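PDB 3TFW: putative O-methyltransferase from Klebsiella pneumoniae subsp. pneumoniae, which probably transfers a methyl group from S-adenosylmethionine to an oxygen atom of its substrate, as related O-methyltransferases do. Local coordinates for residues Ser13-Asp16 with Asn17-Lys21; Ala56-Val59 with Arg60-Gln63; Ala111-Asp114 with Gln115-Leu119; His151-Arg154 with Trp155-Tyr159. All coordinates share one frame; numbering follows the deposited sequence.

Contact 1 (Ser13-Asp16 with Asn17-Lys21); sequences SAVD and NYLIK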
loop_
_atom_site.group_PDB
_atom_site.type_symbol
_atom_site.label_atom_id
_atom_site.label_comp_id
_atom_site.label_asym_id
_atom_site.label_seq_id
_atom_site.Cartn_x
_atom_site.Cartn_y
_atom_site.Cartn_z
ATOM N N SER A 13 11.622 -14.381 4.026
ATOM C CA SER A 13 10.620 -15.439 4.185
ATOM C C SER A 13 10.213 -15.598 5.646
ATOM O O SER A 13 9.026 -15.644 5.958
ATOM C CB SER A 13 11.120 -16.770 3.606
ATOM O OG SER A 13 11.326 -16.669 2.206
ATOM N N ALA A 14 11.199 -15.657 6.545
ATOM C CA ALA A 14 10.930 -15.744 7.984
ATOM C C ALA A 14 10.002 -14.630 8.468
ATOM O O ALA A 14 9.025 -14.892 9.176
ATOM C CB ALA A 14 12.242 -15.729 8.786
ATOM N N VAL A 15 10.316 -13.395 8.079
ATOM C CA VAL A 15 9.514 -12.233 8.468
ATOM C C VAL A 15 8.095 -12.343 7.908
ATOM O O VAL A 15 7.124 -12.144 8.645
ATOM C CB VAL A 15 10.188 -10.897 8.061
ATOM C CG1 VAL A 15 9.273 -9.717 8.366
ATOM C CG2 VAL A 15 11.509 -10.728 8.803
ATOM N N ASP A 16 7.983 -12.682 6.621
ATOM C CA ASP A 16 6.667 -12.926 6.000
ATOM C C ASP A 16 5.875 -13.990 6.759
ATOM O O ASP A 16 4.702 -13.785 7.069
ATOM C CB ASP A 16 6.799 -13.295 4.513
ATOM C CG ASP A 16 6.322 -12.180 3.565
ATOM O OD1 ASP A 16 6.223 -10.993 3.968
ATOM O OD2 ASP A 16 6.047 -12.500 2.390
ATOM N N ASN A 17 6.523 -15.114 7.077
ATOM C CA ASN A 17 5.873 -16.189 7.833
ATOM C C ASN A 17 5.311 -15.714 9.164
ATOM O O ASN A 17 4.169 -16.019 9.495
ATOM C CB ASN A 17 6.823 -17.374 8.065
ATOM C CG ASN A 17 7.238 -18.059 6.775
ATOM O OD1 ASN A 17 6.525 -18.018 5.769
ATOM N ND2 ASN A 17 8.407 -18.701 6.801
ATOM N N TYR A 18 6.118 -14.970 9.923
ATOM C CA TYR A 18 5.662 -14.365 11.172
ATOM C C TYR A 18 4.471 -13.430 10.951
ATOM O O TYR A 18 3.431 -13.582 11.587
ATOM C CB TYR A 18 6.802 -13.603 11.855
ATOM C CG TYR A 18 6.370 -12.846 13.096
ATOM C CD1 TYR A 18 6.001 -13.523 14.257
ATOM C CD2 TYR A 18 6.331 -11.449 13.108
ATOM C CE1 TYR A 18 5.601 -12.832 15.398
ATOM C CE2 TYR A 18 5.940 -10.753 14.242
ATOM C CZ TYR A 18 5.580 -11.448 15.382
ATOM O OH TYR A 18 5.190 -10.761 16.506
ATOM N N LEU A 19 4.638 -12.467 10.049
ATOM C CA LEU A 19 3.615 -11.447 9.817
ATOM C C LEU A 19 2.292 -12.057 9.362
ATOM O O LEU A 19 1.228 -11.716 9.891
ATOM C CB LEU A 19 4.113 -10.399 8.813
ATOM C CG LEU A 19 5.212 -9.462 9.318
ATOM C CD1 LEU A 19 5.755 -8.609 8.201
ATOM C CD2 LEU A 19 4.698 -8.595 10.465
ATOM N N ILE A 20 2.367 -12.973 8.398
ATOM C CA ILE A 20 1.168 -13.614 7.841
ATOM C C ILE A 20 0.424 -14.475 8.875
ATOM O O ILE A 20 -0.792 -14.365 9.012
ATOM C CB ILE A 20 1.501 -14.388 6.530
ATOM C CG1 ILE A 20 1.825 -13.384 5.412
ATOM C CG2 ILE A 20 0.353 -15.328 6.118
ATOM C CD1 ILE A 20 2.612 -13.951 4.266
ATOM N N LYS A 21 1.153 -15.307 9.621
ATOM C CA LYS A 21 0.535 -16.115 10.676
ATOM C C LYS A 21 -0.134 -15.272 11.762
ATOM O O LYS A 21 -1.212 -15.625 12.257
ATOM C CB LYS A 21 1.548 -17.069 11.315
ATOM C CG LYS A 21 0.917 -18.077 12.284
ATOM C CD LYS A 21 -0.059 -19.027 11.563
ATOM C CE LYS A 21 -0.556 -20.152 12.477
ATOM N NZ LYS A 21 -1.521 -19.682 13.525
#
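Val15 and Leu19, one helical turn apart on helix 8-23, lie side by side and point the same way, with Val15 CG1 3.7 Å from Leu19 CD1. CG1 of Val15 is set anti to the backbone N (chi1 175°), which sends this methyl along the helix to Leu19. The leucine also rests on the backbone, its CG 3.4 Å from Val15 O. The next pair, Asp16 and Ile20, meets at an angle: Ile20 CD1 lies 4.2 Å from Asp16 CG, and Ile20 CG1 comes 3.3 Å from Asp16 O. On the outer side, the amide of Asn17 folds back along the helix, so that its CG comes 3.1 Å from Ser13 O without a side-chain bond. That carbonyl instead accepts Asn17 N at 2.8 Å. The polar ends turn to other partners: Asp16 OD2 is held by Thr213 N of the same chain and Asp16 OD1 by Gln209 of the second subunit, while Tyr18 OH bonds Glu195 of the second subunit. Leu19 packs on Ile194 of that subunit as well. The carboxylate thus bridges an intrachain loop and the dimer partner, on a helix whose apolar and polar side chains both reach the interface.

Contact 2 (Ala56-Val59 with Arg60-Gln63); sequences ALLV and RLTQ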
loop_
_atom_site.group_PDB
_atom_site.type_symbol
_atom_site.label_atom_id
_atom_site.label_comp_id
_atom_site.label_asym_id
_atom_site.label_seq_id
_atom_site.Cartn_x
_atom_site.Cartn_y
_atom_site.Cartn_z
ATOM N N ALA A 56 -7.451 -6.770 -1.143
ATOM C CA ALA A 56 -8.777 -6.812 -0.554
ATOM C C ALA A 56 -9.050 -5.511 0.185
ATOM O O ALA A 56 -10.135 -4.956 0.062
ATOM C CB ALA A 56 -8.935 -8.038 0.385
ATOM N N LEU A 57 -8.056 -4.993 0.906
ATOM C CA LEU A 57 -8.243 -3.708 1.604
ATOM C C LEU A 57 -8.419 -2.541 0.637
ATOM O O LEU A 57 -9.204 -1.647 0.896
ATOM C CB LEU A 57 -7.133 -3.434 2.635
ATOM C CG LEU A 57 -7.107 -4.416 3.821
ATOM C CD1 LEU A 57 -6.190 -3.927 4.929
ATOM C CD2 LEU A 57 -8.508 -4.675 4.369
ATOM N N LEU A 58 -7.727 -2.585 -0.498
ATOM C CA LEU A 58 -7.938 -1.593 -1.558
ATOM C C LEU A 58 -9.370 -1.594 -2.108
ATOM O O LEU A 58 -9.930 -0.530 -2.406
ATOM C CB LEU A 58 -6.917 -1.775 -2.685
ATOM C CG LEU A 58 -5.467 -1.543 -2.260
ATOM C CD1 LEU A 58 -4.556 -1.682 -3.457
ATOM C CD2 LEU A 58 -5.295 -0.160 -1.616
ATOM N N VAL A 59 -9.974 -2.773 -2.221
ATOM C CA VAL A 59 -11.388 -2.859 -2.607
ATOM C C VAL A 59 -12.270 -2.156 -1.566
ATOM O O VAL A 59 -13.137 -1.358 -1.919
ATOM C CB VAL A 59 -11.849 -4.329 -2.820
ATOM C CG1 VAL A 59 -13.316 -4.382 -3.217
ATOM C CG2 VAL A 59 -10.990 -5.002 -3.892
ATOM N N ARG A 60 -12.031 -2.434 -0.290
ATOM C CA ARG A 60 -12.776 -1.769 0.782
ATOM C C ARG A 60 -12.588 -0.257 0.787
ATOM O O ARG A 60 -13.553 0.482 0.989
ATOM C CB ARG A 60 -12.396 -2.330 2.152
ATOM C CG ARG A 60 -12.783 -3.767 2.340
ATOM C CD ARG A 60 -12.652 -4.157 3.788
ATOM N NE ARG A 60 -12.730 -5.603 3.912
ATOM C CZ ARG A 60 -12.717 -6.265 5.060
ATOM N NH1 ARG A 60 -12.631 -5.610 6.209
ATOM N NH2 ARG A 60 -12.792 -7.589 5.052
ATOM N N LEU A 61 -11.349 0.191 0.570
ATOM C CA LEU A 61 -11.028 1.624 0.592
ATOM C C LEU A 61 -11.664 2.385 -0.569
ATOM O O LEU A 61 -12.101 3.529 -0.405
ATOM C CB LEU A 61 -9.512 1.848 0.586
ATOM C CG LEU A 61 -8.740 1.533 1.874
ATOM C CD1 LEU A 61 -7.260 1.462 1.569
ATOM C CD2 LEU A 61 -9.018 2.590 2.947
ATOM N N THR A 62 -11.707 1.756 -1.739
ATOM C CA THR A 62 -12.343 2.371 -2.888
ATOM C C THR A 62 -13.858 2.199 -2.869
ATOM O O THR A 62 -14.549 2.806 -3.684
ATOM C CB THR A 62 -11.798 1.840 -4.248
ATOM O OG1 THR A 62 -11.870 0.402 -4.289
ATOM C CG2 THR A 62 -10.369 2.315 -4.488
ATOM N N GLN A 63 -14.365 1.377 -1.946
ATOM C CA GLN A 63 -15.774 0.967 -1.946
ATOM C C GLN A 63 -16.166 0.480 -3.350
ATOM O O GLN A 63 -17.253 0.795 -3.858
ATOM C CB GLN A 63 -16.691 2.120 -1.499
ATOM C CG GLN A 63 -16.493 2.551 -0.044
ATOM C CD GLN A 63 -17.388 3.723 0.350
ATOM O OE1 GLN A 63 -17.494 4.721 -0.371
ATOM N NE2 GLN A 63 -18.022 3.611 1.509
#
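Thr62 turns its hydroxyl back onto its own helix, where OG1 lies 2.9 Å from Leu58 O and 3.2 Å from Val59 O. Its single proton can serve either carbonyl, and the geometry does not settle which. With chi1 at 53°, OG1 sits between the backbone N and the carbonyl carbon, which brings it over the preceding turn. Leu58 O accepts Thr62 N in any case, at 3.0 Å, with the donor tilted 29° from the carbonyl plane. Thus a buried hydroxyl is satisfied by the main chain just where helix 49-62 runs out. The ending is a Schellman motif: Gln63 is the C-prime residue with positive phi (49°), Ala64 N reaches back to Val59 O, and Gln63 N makes a weak bond to Arg60 O. Before it, Leu61 N is held by Leu57 O at 2.8 Å. Leu58 and Leu61 slant across one another, Leu58 CD2 standing 4.1 Å from Leu61 CD1; Leu58 continues onto Leu165 and Ile167 of the central sheet. Arg60 runs extended from CG to NE, and Leu57 CD2 lies over one face of its guanidinium, 4.2 Å from Arg60 CD. The guanidinium forms a salt bridge through NE with Glu84 and a cation-pi contact with Trp223 of the second subunit, while Leu61 packs against that same tryptophan.

Contact 3 (Ala111-Asp114 with Gln115-Leu119); sequences AGVD and QRVTL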
loop_
_atom_site.group_PDB
_atom_site.type_symbol
_atom_site.label_atom_id
_atom_site.label_comp_id
_atom_site.label_asym_id
_atom_site.label_seq_id
_atom_site.Cartn_x
_atom_site.Cartn_y
_atom_site.Cartn_z
ATOM N N ALA A 111 -14.661 -21.073 -4.847
ATOM C CA ALA A 111 -14.635 -19.977 -3.891
ATOM C C ALA A 111 -15.963 -19.240 -3.755
ATOM O O ALA A 111 -16.084 -18.345 -2.923
ATOM C CB ALA A 111 -13.511 -18.992 -4.243
ATOM N N GLY A 112 -16.940 -19.583 -4.591
ATOM C CA GLY A 112 -18.277 -18.987 -4.507
ATOM C C GLY A 112 -18.380 -17.538 -4.972
ATOM O O GLY A 112 -19.237 -16.790 -4.503
ATOM N N VAL A 113 -17.512 -17.149 -5.901
ATOM C CA VAL A 113 -17.490 -15.778 -6.424
ATOM C C VAL A 113 -17.844 -15.730 -7.904
ATOM O O VAL A 113 -17.728 -14.687 -8.551
ATOM C CB VAL A 113 -16.114 -15.095 -6.210
ATOM C CG1 VAL A 113 -15.858 -14.869 -4.727
ATOM C CG2 VAL A 113 -14.980 -15.912 -6.852
ATOM N N ASP A 114 -18.305 -16.852 -8.440
ATOM C CA ASP A 114 -18.495 -16.948 -9.874
ATOM C C ASP A 114 -19.702 -16.175 -10.410
ATOM O O ASP A 114 -19.823 -15.995 -11.613
ATOM C CB ASP A 114 -18.470 -18.406 -10.345
ATOM C CG ASP A 114 -19.478 -19.278 -9.632
ATOM O OD1 ASP A 114 -19.508 -19.300 -8.374
ATOM O OD2 ASP A 114 -20.228 -19.973 -10.352
ATOM N N GLN A 115 -20.576 -15.710 -9.516
ATOM C CA GLN A 115 -21.684 -14.833 -9.900
ATOM C C GLN A 115 -21.236 -13.369 -10.033
ATOM O O GLN A 115 -21.743 -12.641 -10.885
ATOM C CB GLN A 115 -22.876 -14.971 -8.930
ATOM C CG GLN A 115 -24.089 -14.108 -9.296
ATOM C CD GLN A 115 -25.351 -14.433 -8.495
ATOM O OE1 GLN A 115 -25.296 -14.700 -7.284
ATOM N NE2 GLN A 115 -26.501 -14.393 -9.170
ATOM N N ARG A 116 -20.275 -12.957 -9.209
ATOM C CA ARG A 116 -19.742 -11.585 -9.228
ATOM C C ARG A 116 -18.671 -11.380 -10.308
ATOM O O ARG A 116 -18.480 -10.265 -10.821
ATOM C CB ARG A 116 -19.160 -11.241 -7.860
ATOM C CG ARG A 116 -20.205 -10.744 -6.876
ATOM C CD ARG A 116 -19.647 -10.683 -5.487
ATOM N NE ARG A 116 -19.705 -11.989 -4.842
ATOM C CZ ARG A 116 -19.168 -12.268 -3.661
ATOM N NH1 ARG A 116 -18.518 -11.327 -2.981
ATOM N NH2 ARG A 116 -19.291 -13.490 -3.159
ATOM N N VAL A 117 -17.978 -12.461 -10.643
ATOM C CA VAL A 117 -16.861 -12.401 -11.578
ATOM C C VAL A 117 -17.274 -12.804 -12.977
ATOM O O VAL A 117 -17.957 -13.816 -13.170
ATOM C CB VAL A 117 -15.666 -13.269 -11.123
ATOM C CG1 VAL A 117 -14.536 -13.199 -12.146
ATOM C CG2 VAL A 117 -15.179 -12.822 -9.737
ATOM N N THR A 118 -16.850 -11.996 -13.946
ATOM C CA THR A 118 -16.973 -12.345 -15.348
ATOM C C THR A 118 -15.571 -12.570 -15.916
ATOM O O THR A 118 -14.716 -11.671 -15.882
ATOM C CB THR A 118 -17.736 -11.261 -16.151
ATOM O OG1 THR A 118 -19.071 -11.130 -15.634
ATOM C CG2 THR A 118 -17.820 -11.636 -17.633
ATOM N N LEU A 119 -15.339 -13.789 -16.397
ATOM C CA LEU A 119 -14.052 -14.170 -16.955
ATOM C C LEU A 119 -14.152 -14.170 -18.477
ATOM O O LEU A 119 -14.915 -14.948 -19.059
ATOM C CB LEU A 119 -13.622 -15.544 -16.411
ATOM C CG LEU A 119 -12.391 -16.267 -16.985
ATOM C CD1 LEU A 119 -11.205 -15.344 -17.119
ATOM C CD2 LEU A 119 -12.020 -17.467 -16.128
HETATM O O HOH W 1 -21.407 -16.878 -6.669
#
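Arg116 folds back over the turn that precedes it, and its guanidinium comes to rest beside Val113. Its CB starts 3.8 Å from Val113 O. From there CG stands anti to the carbonyl carbon, and the chain stays extended through CD until chi3 (-83°) bends it back toward Val113. At the tip, NH2 lies 4.0 Å from Val113 CG1, a methyl set over one face of the guanidinium and offset toward its rim. The same nitrogen passes 3.6 Å from Gly112 O, approached obliquely. The turn itself closes on one carbonyl: Val113 O receives Val117 N at 3.1 Å, with a bent N-H...O angle of 141°, and a weak bond from Arg116 N. The turn joins helix 98-110 to strand 117-121, an edge strand of the parallel part of the sheet in a Rossmann-like methyltransferase fold. It starts at Gly112, whose positive phi, with two bonds back into the last helical turn, makes a Schellman motif. A water adds a further link, accepting from Gln115 N at 3.2 Å and donating weakly to Gly112 O. On the buried side Val113 CG2 meets Val117 CG2 at 4.2 Å, and both valines also pack on Leu108 of helix 98-110 and Ala82 of helix 76-82. Arg116 and Thr118 pair by backbone hydrogen bonds with Leu91 of the neighbouring strand.

Contact 4 (His151-Arg154 with Trp155-Tyr159); sequences HYLR and WALRY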
loop_
_atom_site.group_PDB
_atom_site.type_symbol
_atom_site.label_atom_id
_atom_site.label_comp_id
_atom_site.label_asym_id
_atom_site.label_seq_id
_atom_site.Cartn_x
_atom_site.Cartn_y
_atom_site.Cartn_z
ATOM N N HIS A 151 -0.247 -0.062 -23.247
ATOM C CA HIS A 151 -1.576 -0.187 -23.859
ATOM C C HIS A 151 -2.662 -0.426 -22.815
ATOM O O HIS A 151 -3.764 0.128 -22.903
ATOM C CB HIS A 151 -1.592 -1.321 -24.898
ATOM C CG HIS A 151 -0.646 -1.108 -26.038
ATOM N ND1 HIS A 151 -0.834 -0.128 -26.986
ATOM C CD2 HIS A 151 0.487 -1.761 -26.391
ATOM C CE1 HIS A 151 0.147 -0.178 -27.869
ATOM N NE2 HIS A 151 0.965 -1.159 -27.530
ATOM N N TYR A 152 -2.347 -1.269 -21.834
ATOM C CA TYR A 152 -3.261 -1.524 -20.731
ATOM C C TYR A 152 -3.546 -0.251 -19.937
ATOM O O TYR A 152 -4.689 0.003 -19.562
ATOM C CB TYR A 152 -2.729 -2.639 -19.828
ATOM C CG TYR A 152 -2.599 -3.958 -20.552
ATOM C CD1 TYR A 152 -3.566 -4.360 -21.474
ATOM C CD2 TYR A 152 -1.493 -4.785 -20.351
ATOM C CE1 TYR A 152 -3.450 -5.551 -22.172
ATOM C CE2 TYR A 152 -1.374 -6.002 -21.040
ATOM C CZ TYR A 152 -2.359 -6.365 -21.946
ATOM O OH TYR A 152 -2.268 -7.550 -22.626
ATOM N N LEU A 153 -2.518 0.571 -19.726
ATOM C CA LEU A 153 -2.703 1.846 -19.023
ATOM C C LEU A 153 -3.636 2.800 -19.780
ATOM O O LEU A 153 -4.473 3.478 -19.175
ATOM C CB LEU A 153 -1.353 2.526 -18.735
ATOM C CG LEU A 153 -1.366 3.775 -17.824
ATOM C CD1 LEU A 153 -2.162 3.573 -16.515
ATOM C CD2 LEU A 153 0.060 4.202 -17.498
ATOM N N ARG A 154 -3.481 2.852 -21.102
ATOM C CA ARG A 154 -4.348 3.690 -21.936
ATOM C C ARG A 154 -5.820 3.287 -21.791
ATOM O O ARG A 154 -6.677 4.142 -21.561
ATOM C CB ARG A 154 -3.903 3.648 -23.403
ATOM C CG ARG A 154 -4.835 4.414 -24.347
ATOM C CD ARG A 154 -4.307 4.430 -25.783
ATOM N NE ARG A 154 -4.437 3.131 -26.430
ATOM C CZ ARG A 154 -3.416 2.308 -26.632
ATOM N NH1 ARG A 154 -2.195 2.662 -26.247
ATOM N NH2 ARG A 154 -3.606 1.139 -27.216
ATOM N N TRP A 155 -6.096 1.987 -21.895
ATOM C CA TRP A 155 -7.452 1.455 -21.693
ATOM C C TRP A 155 -7.953 1.653 -20.258
ATOM O O TRP A 155 -9.133 1.958 -20.040
ATOM C CB TRP A 155 -7.515 -0.024 -22.100
ATOM C CG TRP A 155 -7.579 -0.195 -23.574
ATOM C CD1 TRP A 155 -6.613 -0.727 -24.390
ATOM C CD2 TRP A 155 -8.662 0.185 -24.425
ATOM N NE1 TRP A 155 -7.041 -0.708 -25.699
ATOM C CE2 TRP A 155 -8.291 -0.152 -25.751
ATOM C CE3 TRP A 155 -9.914 0.769 -24.197
ATOM C CZ2 TRP A 155 -9.130 0.079 -26.850
ATOM C CZ3 TRP A 155 -10.753 1.003 -25.291
ATOM C CH2 TRP A 155 -10.354 0.654 -26.605
ATOM N N ALA A 156 -7.057 1.496 -19.282
ATOM C CA ALA A 156 -7.401 1.727 -17.867
ATOM C C ALA A 156 -7.891 3.165 -17.700
ATOM O O ALA A 156 -8.914 3.410 -17.060
ATOM C CB ALA A 156 -6.177 1.467 -16.930
ATOM N N LEU A 157 -7.180 4.103 -18.321
ATOM C CA LEU A 157 -7.536 5.517 -18.204
ATOM C C LEU A 157 -8.876 5.806 -18.870
ATOM O O LEU A 157 -9.681 6.577 -18.348
ATOM C CB LEU A 157 -6.425 6.414 -18.758
ATOM C CG LEU A 157 -5.285 6.700 -17.781
ATOM C CD1 LEU A 157 -4.006 7.113 -18.537
ATOM C CD2 LEU A 157 -5.677 7.748 -16.728
ATOM N N ARG A 158 -9.107 5.171 -20.012
ATOM C CA ARG A 158 -10.368 5.300 -20.722
ATOM C C ARG A 158 -11.541 4.854 -19.850
ATOM O O ARG A 158 -12.586 5.498 -19.850
ATOM C CB ARG A 158 -10.322 4.524 -22.040
ATOM C CG ARG A 158 -11.692 4.201 -22.673
ATOM C CD ARG A 158 -12.419 5.451 -23.193
ATOM N NE ARG A 158 -13.689 5.101 -23.842
ATOM C CZ ARG A 158 -14.848 4.912 -23.207
ATOM N NH1 ARG A 158 -14.932 5.030 -21.885
ATOM N NH2 ARG A 158 -15.933 4.588 -23.903
ATOM N N TYR A 159 -11.361 3.779 -19.089
ATOM C CA TYR A 159 -12.430 3.255 -18.245
ATOM C C TYR A 159 -12.243 3.564 -16.762
ATOM O O TYR A 159 -12.493 2.709 -15.905
ATOM C CB TYR A 159 -12.644 1.757 -18.517
ATOM C CG TYR A 159 -13.181 1.516 -19.928
ATOM C CD1 TYR A 159 -14.504 1.829 -20.255
ATOM C CD2 TYR A 159 -12.365 0.997 -20.927
ATOM C CE1 TYR A 159 -15.001 1.625 -21.543
ATOM C CE2 TYR A 159 -12.853 0.791 -22.221
ATOM C CZ TYR A 159 -14.171 1.110 -22.516
ATOM O OH TYR A 159 -14.660 0.917 -23.791
#
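Four successive i to i+4 bonds carry helix 149-158 through this contact, the first from Trp155 N to His151 O (3.1 Å, 171°) and the last from Arg158 N to Arg154 O. Arg154 and Trp155 lie side by side and point the same way, their guanidinium and ring planes 57° apart, with Arg154 NH2 4.2 Å from Trp155 NE1. The indole leans on the preceding turn, its CD1 3.3 Å from His151 O. Arg154 bends at chi3 (72°), which brings its end back to His151. There NH1 (3.2 Å) and NH2 (3.1 Å) both donate hydrogen bonds end-on to His151 ND1, which lies close to the guanidinium plane, although the nitrogens are tilted out of the imidazole plane. Toward helix 185-199, Leu153 CG approaches Leu157 CD1 at 4.3 Å, and Leu153 continues onto Phe193, Met196 and Met197. Tyr152 packs on Ile142 and Ala156 on Ile140 of strand 139-142, placing this helix as the crossover of the beta-alpha-beta unit that runs on to strand 165-169. Accepting two N-H groups of one guanidinium would fit a His151 that carries no proton on ND1, probably the neutral form with the proton on NE2.

The four contacts follow one another along the chain, each closing before the next opens, and none touches another. Contact 1 lies on the N-terminal helix 8-23, contact 2 on helix 49-62, contact 3 between helix 98-110 and the edge strand 117-121, and contact 4 on helix 149-158. Contacts 2 and 3 are the nearest pair, with centres about 18 Å apart, whereas contacts 1 and 4 are separated by about 35 Å and lie on opposite sides of the chain's centre. Contacts 1 and 2 join these early helices to late elements of the second subunit, mainly helix 185-199 and strands 203-211 and 217-224, while 3 and 4 belong to connections of the central sheet within one chain.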